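Local coordinates for INSIG protein homolog (Mycobacterium vanbaalenii PYR-1, PDB 4XU6), which binds diacylglycerol as a homotrimeric membrane protein of the INSIG family, with six transmembrane helices in each chain, at residues A[58-63]-A[173-178]; A[123-128]-A[167-172]. All blocks are in the same frame, centred on the assembly; numbering follows the deposited sequence.

Interaction 1: A[58-63]-A[173-178]; sequences ASLAEL and VVAALL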
ATOM      1  N   ALA A  58      11.968  17.915 -13.561  1.00 22.65           N
ATOM      2  CA  ALA A  58      12.072  18.221 -14.986  1.00 24.55           C
ATOM      3  C   ALA A  58      13.370  17.648 -15.557  1.00 22.28           C
ATOM      4  O   ALA A  58      13.396  17.185 -16.696  1.00 24.06           O
ATOM      5  CB  ALA A  58      11.992  19.730 -15.223  1.00 24.74           C
ATOM      6  N   SER A  59      14.440  17.689 -14.770  1.00 23.55           N
ATOM      7  CA  SER A  59      15.750  17.216 -15.222  1.00 26.44           C
ATOM      8  C   SER A  59      15.797  15.704 -15.447  1.00 28.39           C
ATOM      9  O   SER A  59      16.405  15.232 -16.408  1.00 25.76           O
ATOM     10  CB  SER A  59      16.841  17.627 -14.229  1.00 29.67           C
ATOM     11  OG  SER A  59      17.006  19.036 -14.213  1.00 29.94           O
ATOM     12  N   LEU A  60      15.182  14.951 -14.540  1.00 25.55           N
ATOM     13  CA  LEU A  60      15.157  13.495 -14.634  1.00 25.14           C
ATOM     14  C   LEU A  60      14.250  13.055 -15.776  1.00 24.77           C
ATOM     15  O   LEU A  60      14.520  12.061 -16.463  1.00 24.12           O
ATOM     16  CB  LEU A  60      14.701  12.883 -13.298  1.00 24.34           C
ATOM     17  CG  LEU A  60      15.716  12.992 -12.158  1.00 24.62           C
ATOM     18  CD1 LEU A  60      15.061  12.821 -10.773  1.00 24.24           C
ATOM     19  CD2 LEU A  60      16.829  11.972 -12.334  1.00 28.24           C
ATOM     20  N   ALA A  61      13.173  13.801 -15.992  1.00 22.01           N
ATOM     21  CA  ALA A  61      12.314  13.533 -17.135  1.00 23.74           C
ATOM     22  C   ALA A  61      13.099  13.757 -18.429  1.00 25.47           C
ATOM     23  O   ALA A  61      13.033  12.956 -19.362  1.00 24.82           O
ATOM     24  CB  ALA A  61      11.095  14.429 -17.099  1.00 23.79           C
ATOM     25  N   GLU A  62      13.830  14.864 -18.484  1.00 26.52           N
ATOM     26  CA  GLU A  62      14.667  15.157 -19.651  1.00 26.08           C
ATOM     27  C   GLU A  62      15.724  14.066 -19.856  1.00 25.98           C
ATOM     28  O   GLU A  62      15.908  13.571 -20.979  1.00 29.74           O
ATOM     29  CB  GLU A  62      15.334  16.531 -19.494  1.00 26.98           C
ATOM     30  CG  GLU A  62      16.339  16.872 -20.605  1.00 32.18           C
ATOM     31  CD  GLU A  62      15.682  17.165 -21.940  1.00 37.14           C
ATOM     32  OE1 GLU A  62      14.462  17.437 -21.967  1.00 32.87           O
ATOM     33  OE2 GLU A  62      16.396  17.129 -22.970  1.00 34.97           O
ATOM     34  N   LEU A  63      16.401  13.686 -18.772  1.00 25.67           N
ATOM     35  CA  LEU A  63      17.404  12.615 -18.812  1.00 28.36           C
ATOM     36  C   LEU A  63      16.877  11.339 -19.473  1.00 30.24           C
ATOM     37  O   LEU A  63      17.552  10.748 -20.326  1.00 27.78           O
ATOM     38  CB  LEU A  63      17.925  12.297 -17.403  1.00 28.13           C
ATOM     39  CG  LEU A  63      18.842  11.074 -17.234  1.00 29.19           C
ATOM     40  CD1 LEU A  63      20.113  11.196 -18.087  1.00 33.26           C
ATOM     41  CD2 LEU A  63      19.200  10.835 -15.764  1.00 28.07           C
ATOM     42  N   VAL A 173      12.248   7.042 -10.962  1.00 20.26           N
ATOM     43  CA  VAL A 173      11.468   6.179 -11.847  1.00 20.44           C
ATOM     44  C   VAL A 173      10.224   6.895 -12.389  1.00 21.09           C
ATOM     45  O   VAL A 173       9.906   6.825 -13.586  1.00 19.79           O
ATOM     46  CB  VAL A 173      11.035   4.888 -11.118  1.00 20.38           C
ATOM     47  CG1 VAL A 173      10.032   4.099 -11.966  1.00 21.04           C
ATOM     48  CG2 VAL A 173      12.248   4.036 -10.780  1.00 21.95           C
ATOM     49  N   VAL A 174       9.516   7.586 -11.503  1.00 19.84           N
ATOM     50  CA  VAL A 174       8.287   8.254 -11.904  1.00 19.08           C
ATOM     51  C   VAL A 174       8.566   9.521 -12.738  1.00 19.21           C
ATOM     52  O   VAL A 174       7.841   9.806 -13.682  1.00 21.23           O
ATOM     53  CB  VAL A 174       7.366   8.522 -10.685  1.00 21.15           C
ATOM     54  CG1 VAL A 174       6.179   9.389 -11.076  1.00 23.42           C
ATOM     55  CG2 VAL A 174       6.894   7.175 -10.103  1.00 20.06           C
ATOM     56  N   ALA A 175       9.625  10.259 -12.404  1.00 20.08           N
ATOM     57  CA  ALA A 175       9.998  11.441 -13.187  1.00 19.02           C
ATOM     58  C   ALA A 175      10.344  11.040 -14.614  1.00 20.59           C
ATOM     59  O   ALA A 175       9.989  11.732 -15.568  1.00 21.12           O
ATOM     60  CB  ALA A 175      11.185  12.163 -12.535  1.00 18.29           C
ATOM     61  N   ALA A 176      11.038   9.914 -14.747  1.00 20.33           N
ATOM     62  CA  ALA A 176      11.398   9.369 -16.054  1.00 21.74           C
ATOM     63  C   ALA A 176      10.135   9.049 -16.834  1.00 24.20           C
ATOM     64  O   ALA A 176      10.033   9.343 -18.022  1.00 23.76           O
ATOM     65  CB  ALA A 176      12.251   8.106 -15.884  1.00 20.44           C
ATOM     66  N   LEU A 177       9.167   8.432 -16.158  1.00 21.76           N
ATOM     67  CA  LEU A 177       7.896   8.095 -16.786  1.00 21.71           C
ATOM     68  C   LEU A 177       7.156   9.358 -17.226  1.00 22.27           C
ATOM     69  O   LEU A 177       6.507   9.371 -18.283  1.00 22.43           O
ATOM     70  CB  LEU A 177       7.031   7.279 -15.820  1.00 22.80           C
ATOM     71  CG  LEU A 177       5.608   6.910 -16.234  1.00 29.12           C
ATOM     72  CD1 LEU A 177       5.656   5.733 -17.150  1.00 32.35           C
ATOM     73  CD2 LEU A 177       4.788   6.573 -15.000  1.00 33.56           C
ATOM     74  N   LEU A 178       7.252  10.417 -16.424  1.00 20.21           N
ATOM     75  CA  LEU A 178       6.617  11.684 -16.788  1.00 19.69           C
ATOM     76  C   LEU A 178       7.236  12.273 -18.062  1.00 21.76           C
ATOM     77  O   LEU A 178       6.534  12.862 -18.873  1.00 21.62           O
ATOM     78  CB  LEU A 178       6.715  12.694 -15.647  1.00 21.01           C
ATOM     79  CG  LEU A 178       5.844  12.376 -14.432  1.00 22.38           C
ATOM     80  CD1 LEU A 178       6.160  13.308 -13.265  1.00 22.76           C
ATOM     81  CD2 LEU A 178       4.385  12.486 -14.834  1.00 25.31           C
TER

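Interaction 2: A[123-128]-A[167-172]; sequences PGAAAG and LYFAFG. Unlike the reference sequence in segment 123-128: A127 (reference Cys). With TDA (N-tridecanoic acid), chain E; TDA (N-tridecanoic acid), chain F.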
ATOM      1  N   PRO A 123      15.830   1.974 -18.356  1.00 26.24           N
ATOM      2  CA  PRO A 123      16.283   3.368 -18.260  1.00 26.94           C
ATOM      3  C   PRO A 123      15.644   4.134 -17.093  1.00 26.18           C
ATOM      4  O   PRO A 123      16.307   4.984 -16.507  1.00 25.86           O
ATOM      5  CB  PRO A 123      15.834   3.963 -19.590  1.00 23.64           C
ATOM      6  CG  PRO A 123      15.939   2.781 -20.550  1.00 27.54           C
ATOM      7  CD  PRO A 123      15.444   1.610 -19.731  1.00 29.96           C
ATOM      8  N   GLY A 124      14.387   3.837 -16.770  1.00 24.36           N
ATOM      9  CA  GLY A 124      13.734   4.445 -15.617  1.00 24.85           C
ATOM     10  C   GLY A 124      14.433   4.107 -14.313  1.00 25.54           C
ATOM     11  O   GLY A 124      14.592   4.955 -13.434  1.00 24.91           O
ATOM     12  N   ALA A 125      14.861   2.857 -14.177  1.00 22.41           N
ATOM     13  CA  ALA A 125      15.633   2.464 -13.011  1.00 22.72           C
ATOM     14  C   ALA A 125      16.977   3.192 -12.982  1.00 24.34           C
ATOM     15  O   ALA A 125      17.479   3.525 -11.918  1.00 24.80           O
ATOM     16  CB  ALA A 125      15.834   0.961 -12.978  1.00 26.78           C
ATOM     17  N   ALA A 126      17.559   3.428 -14.157  1.00 26.25           N
ATOM     18  CA  ALA A 126      18.836   4.135 -14.238  1.00 26.58           C
ATOM     19  C   ALA A 126      18.691   5.556 -13.690  1.00 25.29           C
ATOM     20  O   ALA A 126      19.506   6.014 -12.894  1.00 25.50           O
ATOM     21  CB  ALA A 126      19.351   4.156 -15.685  1.00 27.82           C
ATOM     22  N   ALA A 127      17.645   6.245 -14.131  1.00 24.31           N
ATOM     23  CA  ALA A 127      17.325   7.578 -13.628  1.00 25.11           C
ATOM     24  C   ALA A 127      17.078   7.505 -12.122  1.00 25.98           C
ATOM     25  O   ALA A 127      17.535   8.363 -11.362  1.00 24.04           O
ATOM     26  CB  ALA A 127      16.098   8.131 -14.355  1.00 23.61           C
ATOM     27  N   GLY A 128      16.364   6.466 -11.699  1.00 23.89           N
ATOM     28  CA  GLY A 128      16.153   6.216 -10.281  1.00 23.17           C
ATOM     29  C   GLY A 128      17.448   6.120  -9.485  1.00 27.38           C
ATOM     30  O   GLY A 128      17.565   6.712  -8.415  1.00 21.85           O
ATOM     31  N   LEU A 167      13.290   6.223  -1.469  1.00 20.40           N
ATOM     32  CA  LEU A 167      12.317   7.276  -1.779  1.00 21.73           C
ATOM     33  C   LEU A 167      12.731   8.039  -3.036  1.00 20.49           C
ATOM     34  O   LEU A 167      11.924   8.223  -3.942  1.00 18.58           O
ATOM     35  CB  LEU A 167      12.109   8.232  -0.591  1.00 20.26           C
ATOM     36  CG  LEU A 167      11.172   9.434  -0.802  1.00 20.72           C
ATOM     37  CD1 LEU A 167       9.779   8.978  -1.205  1.00 22.58           C
ATOM     38  CD2 LEU A 167      11.127  10.318   0.471  1.00 22.80           C
ATOM     39  N   TYR A 168      13.988   8.472  -3.095  1.00 20.90           N
ATOM     40  CA  TYR A 168      14.491   9.161  -4.285  1.00 20.61           C
ATOM     41  C   TYR A 168      14.476   8.237  -5.501  1.00 18.85           C
ATOM     42  O   TYR A 168      14.173   8.670  -6.612  1.00 21.46           O
ATOM     43  CB  TYR A 168      15.907   9.708  -4.049  1.00 20.28           C
ATOM     44  CG  TYR A 168      15.950  11.064  -3.355  1.00 20.80           C
ATOM     45  CD1 TYR A 168      15.554  12.219  -4.029  1.00 24.28           C
ATOM     46  CD2 TYR A 168      16.394  11.190  -2.038  1.00 20.87           C
ATOM     47  CE1 TYR A 168      15.591  13.468  -3.409  1.00 26.81           C
ATOM     48  CE2 TYR A 168      16.439  12.453  -1.399  1.00 21.76           C
ATOM     49  CZ  TYR A 168      16.029  13.583  -2.108  1.00 25.07           C
ATOM     50  OH  TYR A 168      16.056  14.839  -1.519  1.00 24.96           O
ATOM     51  N   PHE A 169      14.793   6.961  -5.295  1.00 20.21           N
ATOM     52  CA  PHE A 169      14.764   6.014  -6.413  1.00 19.85           C
ATOM     53  C   PHE A 169      13.380   5.984  -7.075  1.00 18.76           C
ATOM     54  O   PHE A 169      13.263   6.095  -8.289  1.00 18.63           O
ATOM     55  CB  PHE A 169      15.166   4.606  -5.961  1.00 19.51           C
ATOM     56  CG  PHE A 169      15.028   3.567  -7.053  1.00 21.43           C
ATOM     57  CD1 PHE A 169      16.048   3.380  -7.984  1.00 22.50           C
ATOM     58  CD2 PHE A 169      13.863   2.814  -7.170  1.00 21.70           C
ATOM     59  CE1 PHE A 169      15.912   2.432  -9.008  1.00 25.07           C
ATOM     60  CE2 PHE A 169      13.720   1.865  -8.179  1.00 22.68           C
ATOM     61  CZ  PHE A 169      14.745   1.678  -9.105  1.00 23.60           C
ATOM     62  N   ALA A 170      12.334   5.840  -6.264  1.00 21.34           N
ATOM     63  CA  ALA A 170      10.964   5.832  -6.774  1.00 20.67           C
ATOM     64  C   ALA A 170      10.630   7.147  -7.469  1.00 17.86           C
ATOM     65  O   ALA A 170       9.989   7.153  -8.506  1.00 17.56           O
ATOM     66  CB  ALA A 170       9.959   5.547  -5.638  1.00 20.68           C
ATOM     67  N   PHE A 171      11.059   8.260  -6.883  1.00 18.31           N
ATOM     68  CA  PHE A 171      10.922   9.574  -7.511  1.00 20.23           C
ATOM     69  C   PHE A 171      11.542   9.589  -8.927  1.00 17.76           C
ATOM     70  O   PHE A 171      10.890   9.995  -9.896  1.00 18.87           O
ATOM     71  CB  PHE A 171      11.542  10.640  -6.581  1.00 19.04           C
ATOM     72  CG  PHE A 171      11.766  11.993  -7.231  1.00 20.53           C
ATOM     73  CD1 PHE A 171      10.757  12.630  -7.948  1.00 24.64           C
ATOM     74  CD2 PHE A 171      12.992  12.630  -7.090  1.00 24.28           C
ATOM     75  CE1 PHE A 171      10.977  13.884  -8.537  1.00 24.26           C
ATOM     76  CE2 PHE A 171      13.227  13.882  -7.664  1.00 26.69           C
ATOM     77  CZ  PHE A 171      12.223  14.515  -8.374  1.00 23.22           C
ATOM     78  N   GLY A 172      12.785   9.135  -9.052  1.00 22.37           N
ATOM     79  CA  GLY A 172      13.431   9.085 -10.359  1.00 21.46           C
ATOM     80  C   GLY A 172      12.704   8.218 -11.385  1.00 21.38           C
ATOM     81  O   GLY A 172      12.561   8.596 -12.555  1.00 20.04           O
TER
HETATM   82  O21 TDA E 304      13.141  14.195   2.740  1.00 38.27           O
HETATM   83  O22 TDA E 304      14.134  16.298   2.663  1.00 39.98           O
HETATM   84  C21 TDA E 304      13.581  15.396   2.033  1.00 32.23           C
HETATM   85  C22 TDA E 304      13.302  15.568   0.568  1.00 27.69           C
HETATM   86  C23 TDA E 304      12.914  14.241  -0.090  1.00 27.84           C
HETATM   87  C24 TDA E 304      12.471  14.450  -1.539  1.00 28.30           C
HETATM   88  C25 TDA E 304      12.192  13.115  -2.233  1.00 25.32           C
HETATM   89  C26 TDA E 304      11.724  13.299  -3.674  1.00 31.04           C
HETATM   90  C27 TDA E 304      10.334  13.917  -3.653  1.00 30.30           C
HETATM   91  C28 TDA E 304       9.770  14.108  -5.042  1.00 35.45           C
HETATM   92  C29 TDA E 304       8.458  14.871  -4.952  1.00 34.42           C
HETATM   93  C30 TDA E 304       7.887  14.999  -6.352  1.00 32.27           C
HETATM   94  C31 TDA E 304       7.475  13.629  -6.871  1.00 34.74           C
HETATM   95  C32 TDA E 304       6.726  13.752  -8.192  1.00 34.82           C
HETATM   96  C33 TDA E 304       6.814  12.459  -8.991  1.00 34.63           C
HETATM   97  C21 TDA F 305      16.810  19.227   0.698  1.00 37.19           C
HETATM   98  C22 TDA F 305      17.476  19.093  -0.654  1.00 38.36           C
HETATM   99  C23 TDA F 305      16.613  18.309  -1.631  1.00 35.46           C
HETATM  100  C24 TDA F 305      17.376  18.086  -2.935  1.00 36.02           C
HETATM  101  C25 TDA F 305      16.575  17.255  -3.929  1.00 37.90           C
HETATM  102  C26 TDA F 305      17.467  16.693  -5.035  1.00 38.12           C
HETATM  103  C27 TDA F 305      18.291  17.800  -5.682  1.00 42.15           C
HETATM  104  C28 TDA F 305      19.316  17.227  -6.647  1.00 40.55           C
HETATM  105  C29 TDA F 305      19.149  17.865  -8.018  1.00 50.00           C
HETATM  106  C30 TDA F 305      19.359  19.373  -7.938  1.00 49.18           C
HETATM  107  C31 TDA F 305      18.743  20.050  -9.157  1.00 45.73           C
HETATM  108  C32 TDA F 305      19.156  19.339 -10.441  1.00 47.77           C
HETATM  109  C33 TDA F 305      18.900  20.216 -11.661  1.00 46.75           C

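Interaction 1: A[58-63]-A[173-178]
The CB of L60 lies against the CB of A175, 3.7 Å away, a simple methylene-on-methyl contact between two transmembrane helices. The rest of the leucine does not press on this partner: with CG beside its own backbone N and anti to the carbonyl carbon (chi1 -71°), the two-methyl end of the side chain (CG, CD1, CD2) is carried past A175 toward F171. Just the CB of L60 comes up to A175 here, and alanine, whose methyl points at helix 48-64, suits that place because it adds so little bulk. A61 comes in closer still, its CB 3.3 Å from the carbonyl O of A175. A61 CA is also 3.3 Å from A175 O, but with 122° at the hydrogen the C-H...O contact is bent and at most weakly attractive. Beside it the backbones pass with 4.4 Å between A61 CA and A176 CA; the methyl of A176 points away and does not hold them apart. Small residues thus bring the axes of 58-63 and 173-178 to 7.0 Å, crossing at -65°. L11 of helix 5-29 packs on both A61 and L178, closing one flank. On its other sides helix 164-184 rests on helix 76-96, through V83 and V86 against V174, and on helix 101-119, where W116 touches V173.

Interaction 2: A[123-128]-A[167-172]
Y168 only brushes the partner helix, its backbone O passing near that of G128, while its ring, set by a first torsion that puts CG anti to the carbonyl carbon, leads away toward the bound fatty acids. There one ring face takes the n-tridecanoic acid of chain E, whose C25 lies 3.6 Å above the plane toward the rim. The Y168 OH, which also lies beside the second fatty acid (chain F), is hydrogen-bonded to E139, so the ring offers carbon to the acyl chain and ties its polar end to protein. F169 turns to the partner helix instead. With CG anti to the backbone N (chi1 175°), its ring lies obliquely against the backbone of 123-128: CD1 is 3.4 Å from the carbonyl C of G128, and CE1 is 3.5 Å from the carbonyl O of A125, while CZ reaches the A125 methyl. At its root, F169 CA approaches G128 O at 3.5 Å, with a C-H...O angle of 163°. F171 serves the pocket again: C28 of the chain E acid lies 3.4 Å above one face of its ring, toward the rim. G172 then closes the crossing, its CA 4.0 Å from that of G128; in both glycines a side chain would start toward the other helix, where only hydrogens fit. The A127 methyl, replacing the reference cysteine, rests 4.0 Å from G172 O. The axes come within 7.6 Å at 137°, an oblique crossing, nearer antiparallel than parallel. Chemically the helices are joined by dispersion and one fairly straight, weak C-H...O contact, so the fit probably depends on close shape matching of the glycines, A125 and the flat F169 ring, while the neighbouring face of helix 164-184 is given to aromatic contacts with lipid.

In the fold
Both interactions use helix 164-184 and are buried within the membrane bundle: 58-63 packs on its 173-178 turns, and 123-128 on the turns just before. Their centres are 8 Å apart and they touch, L60 CD1 lying 3.8 Å from F171 CE2 and V173 CG2 3.7 Å from G124 O, so three helices meet in one tightly packed region. Interaction 1 relies on alanine and one leucine and lies farther from the bound fatty acids, although V174 lines one fatty-acid pocket and S59 the other. Interaction 2 relies on glycine and a phenylalanine ring, buries more surface, and shares its second segment with the bound fatty acids through Y168 and F171.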